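PDB 3M7I: transketolase from Campylobacter jejuni, which belongs to the thiamine diphosphate-dependent transketolase family and forms a two-chain assembly that binds thiamine diphosphate and 5-O-phosphono-beta-D-ribofuranose. Local coordinates for residues A342-N347 / G369-T374; F439-H444 / S496-S501. All blocks are in the same frame, centred on the assembly; numbering follows the deposited sequence.

Interaction 1 of 2, residues A342-N347 / G369-T374. With RP5 (5-O-phosphono-beta-D-ribofuranose), chain E.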
loop_
_atom_site.group_PDB
_atom_site.type_symbol
_atom_site.label_atom_id
_atom_site.label_comp_id
_atom_site.label_asym_id
_atom_site.label_seq_id
_atom_site.Cartn_x
_atom_site.Cartn_y
_atom_site.Cartn_z
ATOM N N ALA A 342 -25.716 -7.963 9.158
ATOM C CA ALA A 342 -24.407 -7.301 8.913
ATOM C C ALA A 342 -24.323 -7.120 7.386
ATOM O O ALA A 342 -24.674 -8.026 6.638
ATOM C CB ALA A 342 -23.241 -8.180 9.415
ATOM N N THR A 343 -23.776 -6.013 6.925
ATOM C CA THR A 343 -23.766 -5.809 5.499
ATOM C C THR A 343 -22.690 -6.673 4.845
ATOM O O THR A 343 -22.773 -6.862 3.628
ATOM C CB THR A 343 -23.613 -4.346 5.104
ATOM O OG1 THR A 343 -22.526 -3.749 5.826
ATOM C CG2 THR A 343 -24.943 -3.565 5.451
ATOM N N ARG A 344 -21.774 -7.259 5.604
ATOM C CA ARG A 344 -20.905 -8.306 4.969
ATOM C C ARG A 344 -21.757 -9.489 4.475
ATOM O O ARG A 344 -21.459 -10.132 3.464
ATOM C CB ARG A 344 -19.790 -8.760 5.862
ATOM C CG ARG A 344 -20.166 -9.384 7.125
ATOM C CD ARG A 344 -18.953 -9.969 7.819
ATOM N NE ARG A 344 -19.303 -10.426 9.181
ATOM C CZ ARG A 344 -18.573 -11.261 9.911
ATOM N NH1 ARG A 344 -17.465 -11.859 9.419
ATOM N NH2 ARG A 344 -19.007 -11.612 11.148
ATOM N N ASP A 345 -22.812 -9.753 5.219
ATOM C CA ASP A 345 -23.698 -10.850 4.943
ATOM C C ASP A 345 -24.666 -10.584 3.799
ATOM O O ASP A 345 -24.819 -11.404 2.958
ATOM C CB ASP A 345 -24.442 -11.282 6.198
ATOM C CG ASP A 345 -23.542 -11.930 7.228
ATOM O OD1 ASP A 345 -22.569 -12.605 6.910
ATOM O OD2 ASP A 345 -23.819 -11.768 8.388
ATOM N N SER A 346 -25.316 -9.432 3.798
ATOM C CA SER A 346 -26.144 -9.041 2.683
ATOM C C SER A 346 -25.259 -9.040 1.413
ATOM O O SER A 346 -25.690 -9.480 0.352
ATOM C CB SER A 346 -26.818 -7.650 2.861
ATOM O OG SER A 346 -25.894 -6.622 3.134
ATOM N N ASN A 347 -24.018 -8.572 1.542
ATOM C CA ASN A 347 -23.224 -8.378 0.338
ATOM C C ASN A 347 -22.843 -9.776 -0.198
ATOM O O ASN A 347 -22.789 -10.033 -1.386
ATOM C CB ASN A 347 -21.936 -7.598 0.659
ATOM C CG ASN A 347 -21.142 -7.312 -0.565
ATOM O OD1 ASN A 347 -20.103 -7.995 -0.850
ATOM N ND2 ASN A 347 -21.606 -6.410 -1.341
ATOM N N GLY A 369 -12.074 -15.296 2.745
ATOM C CA GLY A 369 -13.403 -15.713 2.234
ATOM C C GLY A 369 -14.449 -15.895 3.304
ATOM O O GLY A 369 -15.525 -15.293 3.222
ATOM N N PRO A 370 -14.129 -16.710 4.294
ATOM C CA PRO A 370 -15.060 -16.964 5.372
ATOM C C PRO A 370 -15.456 -15.753 6.263
ATOM O O PRO A 370 -16.534 -15.798 6.841
ATOM C CB PRO A 370 -14.376 -18.067 6.178
ATOM C CG PRO A 370 -13.360 -18.623 5.378
ATOM C CD PRO A 370 -12.970 -17.607 4.353
ATOM N N SER A 371 -14.599 -14.711 6.389
ATOM C CA SER A 371 -14.844 -13.574 7.226
ATOM C C SER A 371 -15.437 -12.432 6.366
ATOM O O SER A 371 -16.344 -11.667 6.798
ATOM C CB SER A 371 -13.539 -13.178 7.876
ATOM O OG SER A 371 -13.738 -12.120 8.729
ATOM N N ASN A 372 -14.983 -12.317 5.121
ATOM C CA ASN A 372 -15.557 -11.324 4.166
ATOM C C ASN A 372 -16.918 -11.772 3.628
ATOM O O ASN A 372 -17.659 -10.977 3.100
ATOM C CB ASN A 372 -14.636 -11.070 2.938
ATOM C CG ASN A 372 -13.302 -10.356 3.286
ATOM O OD1 ASN A 372 -13.123 -9.645 4.348
ATOM N ND2 ASN A 372 -12.295 -10.646 2.427
ATOM N N LYS A 373 -17.219 -13.070 3.780
ATOM C CA LYS A 373 -18.455 -13.632 3.264
ATOM C C LYS A 373 -18.519 -13.564 1.730
ATOM O O LYS A 373 -19.538 -13.325 1.191
ATOM C CB LYS A 373 -19.680 -12.983 3.928
ATOM C CG LYS A 373 -19.653 -12.996 5.460
ATOM C CD LYS A 373 -19.514 -14.438 6.023
ATOM C CE LYS A 373 -19.637 -14.573 7.553
ATOM N NZ LYS A 373 -21.012 -14.413 7.971
ATOM N N THR A 374 -17.438 -13.920 1.038
ATOM C CA THR A 374 -17.375 -13.783 -0.396
ATOM C C THR A 374 -17.351 -15.144 -1.133
ATOM O O THR A 374 -17.304 -15.199 -2.361
ATOM C CB THR A 374 -16.083 -12.957 -0.761
ATOM O OG1 THR A 374 -14.931 -13.598 -0.217
ATOM C CG2 THR A 374 -16.208 -11.532 -0.221
HETATM C C1 RP5 E . -8.613 -11.967 12.277
HETATM O O4 RP5 E . -9.848 -11.676 11.692
HETATM C C2 RP5 E . -8.624 -13.460 12.554
HETATM O O2 RP5 E . -7.789 -14.060 11.594
HETATM C C3 RP5 E . -10.090 -13.869 12.565
HETATM O O3 RP5 E . -10.380 -15.096 11.928
HETATM C C4 RP5 E . -10.732 -12.760 11.781
HETATM C C5 RP5 E . -11.956 -12.280 12.496
HETATM O O5 RP5 E . -12.970 -13.246 12.255
HETATM P "P'" RP5 E . -14.397 -12.617 12.117
HETATM O O1X RP5 E . -15.124 -13.014 10.866
HETATM O O2X RP5 E . -14.113 -11.017 12.269
HETATM O O3X RP5 E . -15.414 -13.133 13.264
HETATM O O1 RP5 E . -8.503 -11.295 13.516
HETATM O O HOH W 1 -19.387 -9.618 1.378
#
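Arg344 reaches Ser371 because its CG sits between the backbone N and the carbonyl carbon (chi1 61°) and the chain then runs extended to NE, carrying the guanidinium off the first turn of helix 343-357. Lys373 does the reverse: folded at chi2 (-57°) and again at chi4, it curls back toward that helix. The two side chains therefore pass each other at a slant, with Lys373 CE lying 3.9 Å above one face of the guanidinium, toward its rim. At the edge of the same group, Arg344 NH1 donates to Ser371 O over 2.9 Å, within the carbonyl plane and on a lone pair. Arg344 NH1 also donates to the phosphate oxygen O1X of RP5 at 3.0 Å, and Ser371 OG joins it there at 2.7 Å, so one phosphate oxygen is gripped from both segments. The ammonium of Lys373 ends on Asp345, where NZ meets the syn lone pair of OD1 at 2.6 Å in a salt bridge; this carboxylate probably offsets the charge of the lysine, which lies close to that of Arg344. A water links Asn347 OD1 to Asn372 O. Gly369 N, on helix 369-372, bonds Glu190 of the second subunit. His444 and Arg502, together with His259 of the second subunit, also bond the ligand, making this one wall of a phosphosugar pocket at the dimer interface of a thiamine diphosphate-dependent enzyme.

Interaction 2 of 2, residues F439-H444 / S496-S501. With RP5 (5-O-phosphono-beta-D-ribofuranose), chain E.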
loop_
_atom_site.group_PDB
_atom_site.type_symbol
_atom_site.label_atom_id
_atom_site.label_comp_id
_atom_site.label_asym_id
_atom_site.label_seq_id
_atom_site.Cartn_x
_atom_site.Cartn_y
_atom_site.Cartn_z
ATOM N N PHE A 439 -14.610 -4.421 -8.891
ATOM C CA PHE A 439 -15.406 -4.189 -7.675
ATOM C C PHE A 439 -14.544 -4.593 -6.453
ATOM O O PHE A 439 -13.968 -5.722 -6.413
ATOM C CB PHE A 439 -16.739 -4.954 -7.751
ATOM C CG PHE A 439 -17.480 -4.698 -9.023
ATOM C CD1 PHE A 439 -18.019 -3.411 -9.273
ATOM C CD2 PHE A 439 -17.583 -5.664 -10.005
ATOM C CE1 PHE A 439 -18.631 -3.151 -10.472
ATOM C CE2 PHE A 439 -18.186 -5.394 -11.212
ATOM C CZ PHE A 439 -18.702 -4.096 -11.462
ATOM N N PHE A 440 -14.470 -3.711 -5.473
ATOM C CA PHE A 440 -13.655 -3.880 -4.273
ATOM C C PHE A 440 -14.544 -4.120 -3.100
ATOM O O PHE A 440 -15.414 -3.305 -2.815
ATOM C CB PHE A 440 -12.740 -2.636 -4.069
ATOM C CG PHE A 440 -11.638 -2.529 -5.108
ATOM C CD1 PHE A 440 -10.393 -3.040 -4.871
ATOM C CD2 PHE A 440 -11.915 -1.975 -6.350
ATOM C CE1 PHE A 440 -9.404 -2.946 -5.861
ATOM C CE2 PHE A 440 -10.965 -1.887 -7.346
ATOM C CZ PHE A 440 -9.695 -2.352 -7.070
ATOM N N ILE A 441 -14.379 -5.265 -2.464
ATOM C CA ILE A 441 -15.201 -5.618 -1.310
ATOM C C ILE A 441 -14.387 -5.509 0.004
ATOM O O ILE A 441 -13.425 -6.213 0.261
ATOM C CB ILE A 441 -15.749 -7.084 -1.478
ATOM C CG1 ILE A 441 -16.353 -7.301 -2.882
ATOM C CG2 ILE A 441 -16.628 -7.471 -0.319
ATOM C CD1 ILE A 441 -17.440 -6.348 -3.219
ATOM N N PHE A 442 -14.783 -4.533 0.839
ATOM C CA PHE A 442 -14.054 -4.208 2.030
ATOM C C PHE A 442 -14.997 -4.346 3.270
ATOM O O PHE A 442 -15.810 -3.438 3.582
ATOM C CB PHE A 442 -13.543 -2.745 1.988
ATOM C CG PHE A 442 -12.558 -2.452 0.885
ATOM C CD1 PHE A 442 -11.633 -3.373 0.452
ATOM C CD2 PHE A 442 -12.604 -1.205 0.258
ATOM C CE1 PHE A 442 -10.715 -3.029 -0.549
ATOM C CE2 PHE A 442 -11.690 -0.857 -0.748
ATOM C CZ PHE A 442 -10.779 -1.806 -1.174
ATOM N N THR A 443 -14.819 -5.420 3.992
ATOM C CA THR A 443 -15.573 -5.677 5.233
ATOM C C THR A 443 -14.901 -5.124 6.459
ATOM O O THR A 443 -13.787 -4.617 6.427
ATOM C CB THR A 443 -15.964 -7.183 5.360
ATOM O OG1 THR A 443 -14.836 -7.973 5.792
ATOM C CG2 THR A 443 -16.622 -7.679 4.003
ATOM N N HIS A 444 -15.558 -5.240 7.616
ATOM C CA HIS A 444 -14.901 -4.869 8.872
ATOM C C HIS A 444 -14.548 -3.374 8.860
ATOM O O HIS A 444 -13.443 -2.944 9.133
ATOM C CB HIS A 444 -13.713 -5.797 9.144
ATOM C CG HIS A 444 -14.123 -7.206 9.431
ATOM N ND1 HIS A 444 -14.839 -7.988 8.525
ATOM C CD2 HIS A 444 -13.845 -8.003 10.491
ATOM C CE1 HIS A 444 -15.047 -9.177 9.073
ATOM N NE2 HIS A 444 -14.438 -9.220 10.251
ATOM N N SER A 496 -15.949 0.716 -8.153
ATOM C CA SER A 496 -16.690 1.009 -6.911
ATOM C C SER A 496 -16.069 0.133 -5.794
ATOM O O SER A 496 -15.575 -1.006 -6.063
ATOM C CB SER A 496 -18.190 0.609 -7.040
ATOM O OG SER A 496 -18.932 1.426 -7.925
ATOM N N ALA A 497 -16.111 0.620 -4.561
ATOM C CA ALA A 497 -15.848 -0.186 -3.402
ATOM C C ALA A 497 -17.100 -0.278 -2.577
ATOM O O ALA A 497 -17.923 0.678 -2.553
ATOM C CB ALA A 497 -14.763 0.449 -2.548
ATOM N N PHE A 498 -17.177 -1.378 -1.871
ATOM C CA PHE A 498 -18.250 -1.629 -0.953
ATOM C C PHE A 498 -17.668 -1.739 0.460
ATOM O O PHE A 498 -16.827 -2.609 0.750
ATOM C CB PHE A 498 -19.059 -2.876 -1.339
ATOM C CG PHE A 498 -19.702 -2.770 -2.664
ATOM C CD1 PHE A 498 -21.015 -2.354 -2.776
ATOM C CD2 PHE A 498 -18.960 -2.961 -3.840
ATOM C CE1 PHE A 498 -21.630 -2.235 -4.022
ATOM C CE2 PHE A 498 -19.565 -2.863 -5.071
ATOM C CZ PHE A 498 -20.897 -2.438 -5.171
ATOM N N VAL A 499 -18.127 -0.877 1.350
ATOM C CA VAL A 499 -17.557 -0.754 2.675
ATOM C C VAL A 499 -18.619 -1.292 3.605
ATOM O O VAL A 499 -19.677 -0.697 3.749
ATOM C CB VAL A 499 -17.200 0.706 3.006
ATOM C CG1 VAL A 499 -16.746 0.861 4.465
ATOM C CG2 VAL A 499 -16.123 1.235 2.001
ATOM N N LEU A 500 -18.309 -2.402 4.223
ATOM C CA LEU A 500 -19.298 -3.299 4.851
ATOM C C LEU A 500 -18.968 -3.623 6.327
ATOM O O LEU A 500 -17.843 -3.660 6.723
ATOM C CB LEU A 500 -19.361 -4.610 4.008
ATOM C CG LEU A 500 -19.569 -4.355 2.530
ATOM C CD1 LEU A 500 -19.206 -5.649 1.682
ATOM C CD2 LEU A 500 -20.977 -3.863 2.338
ATOM N N SER A 501 -19.999 -3.838 7.154
ATOM C CA SER A 501 -19.813 -4.060 8.554
ATOM C C SER A 501 -19.558 -5.511 8.945
ATOM O O SER A 501 -20.103 -6.419 8.290
ATOM C CB SER A 501 -21.056 -3.672 9.360
ATOM O OG SER A 501 -22.173 -4.507 9.040
HETATM C C1 RP5 E . -8.613 -11.967 12.277
HETATM O O4 RP5 E . -9.848 -11.676 11.692
HETATM C C2 RP5 E . -8.624 -13.460 12.554
HETATM O O2 RP5 E . -7.789 -14.060 11.594
HETATM C C3 RP5 E . -10.090 -13.869 12.565
HETATM O O3 RP5 E . -10.380 -15.096 11.928
HETATM C C4 RP5 E . -10.732 -12.760 11.781
HETATM C C5 RP5 E . -11.956 -12.280 12.496
HETATM O O5 RP5 E . -12.970 -13.246 12.255
HETATM P "P'" RP5 E . -14.397 -12.617 12.117
HETATM O O1X RP5 E . -15.124 -13.014 10.866
HETATM O O2X RP5 E . -14.113 -11.017 12.269
HETATM O O3X RP5 E . -15.414 -13.133 13.264
HETATM O O1 RP5 E . -8.503 -11.295 13.516
#
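Phe442 meets strand 496-499 through CB, CD2 and CE2: CB lies 3.5 Å from Phe498 O, and CD2 and CE2 settle against the methyl of Ala497, with Phe442 CE2 3.8 Å from Ala497 CB. Phe418 and Phe465 also meet the ring. Phe440 stands on the same face of the sheet, its CB also touching Ala497 CB, while its ring turns an edge to Ser496 O. The other face belongs to Ile441 and Phe498. With CG1 beside the backbone N (chi1 -48°), Ile441 sends CD1 to Phe498 CD2 at 3.8 Å, while CG2 reaches Leu500 CD1 at 3.7 Å; Trp486 stacks on the Phe498 ring. Four backbone bonds zip the strands in parallel register, from Phe440 N to Ser496 O at 3.0 Å through to Leu500 N and Phe442 O at 2.8 Å. Past the strand the chain turns into His444. Its ring is held at both nitrogens: His444 ND1 donates to Thr443 OG1 at 2.7 Å, tilted 26° from the ring plane, and His444 NE2 donates to O2X of RP5, also at 2.7 Å. Thr443 OG1 is itself bonded to Asn372 OD1, so Thr443 is a second-shell residue that positions the histidine. A ligand-binding residue placed just beyond the C-terminal end of a parallel strand is characteristic of an alpha/beta fold, here the pyrimidine-binding domain of a transketolase.

Overall arrangement
Read from the N terminus, the chain illustrates how successive closures build one site. Interaction 1 closes first, a short loop in which helix 343-357 leads into strand 361-365 and back to helix 369-372. Interaction 2 opens afterwards: strand 439-443 is rejoined by strand 496-499 after a longer excursion through helices 461-467 and 479-491 and edge strand 472-474. The loops thus stand in series, neither nesting nor crossing. Their centres are about 9 Å apart and they touch, Thr343 OG1 bonding to Ser501 N and Asn347 packing on Leu500. Helix 343-357 is thereby tied just after strand 496-499, and Asn372 ties helix 369-372 to strand 439-443 of the six-strand parallel sheet; both contacts reach the same RP5 phosphate.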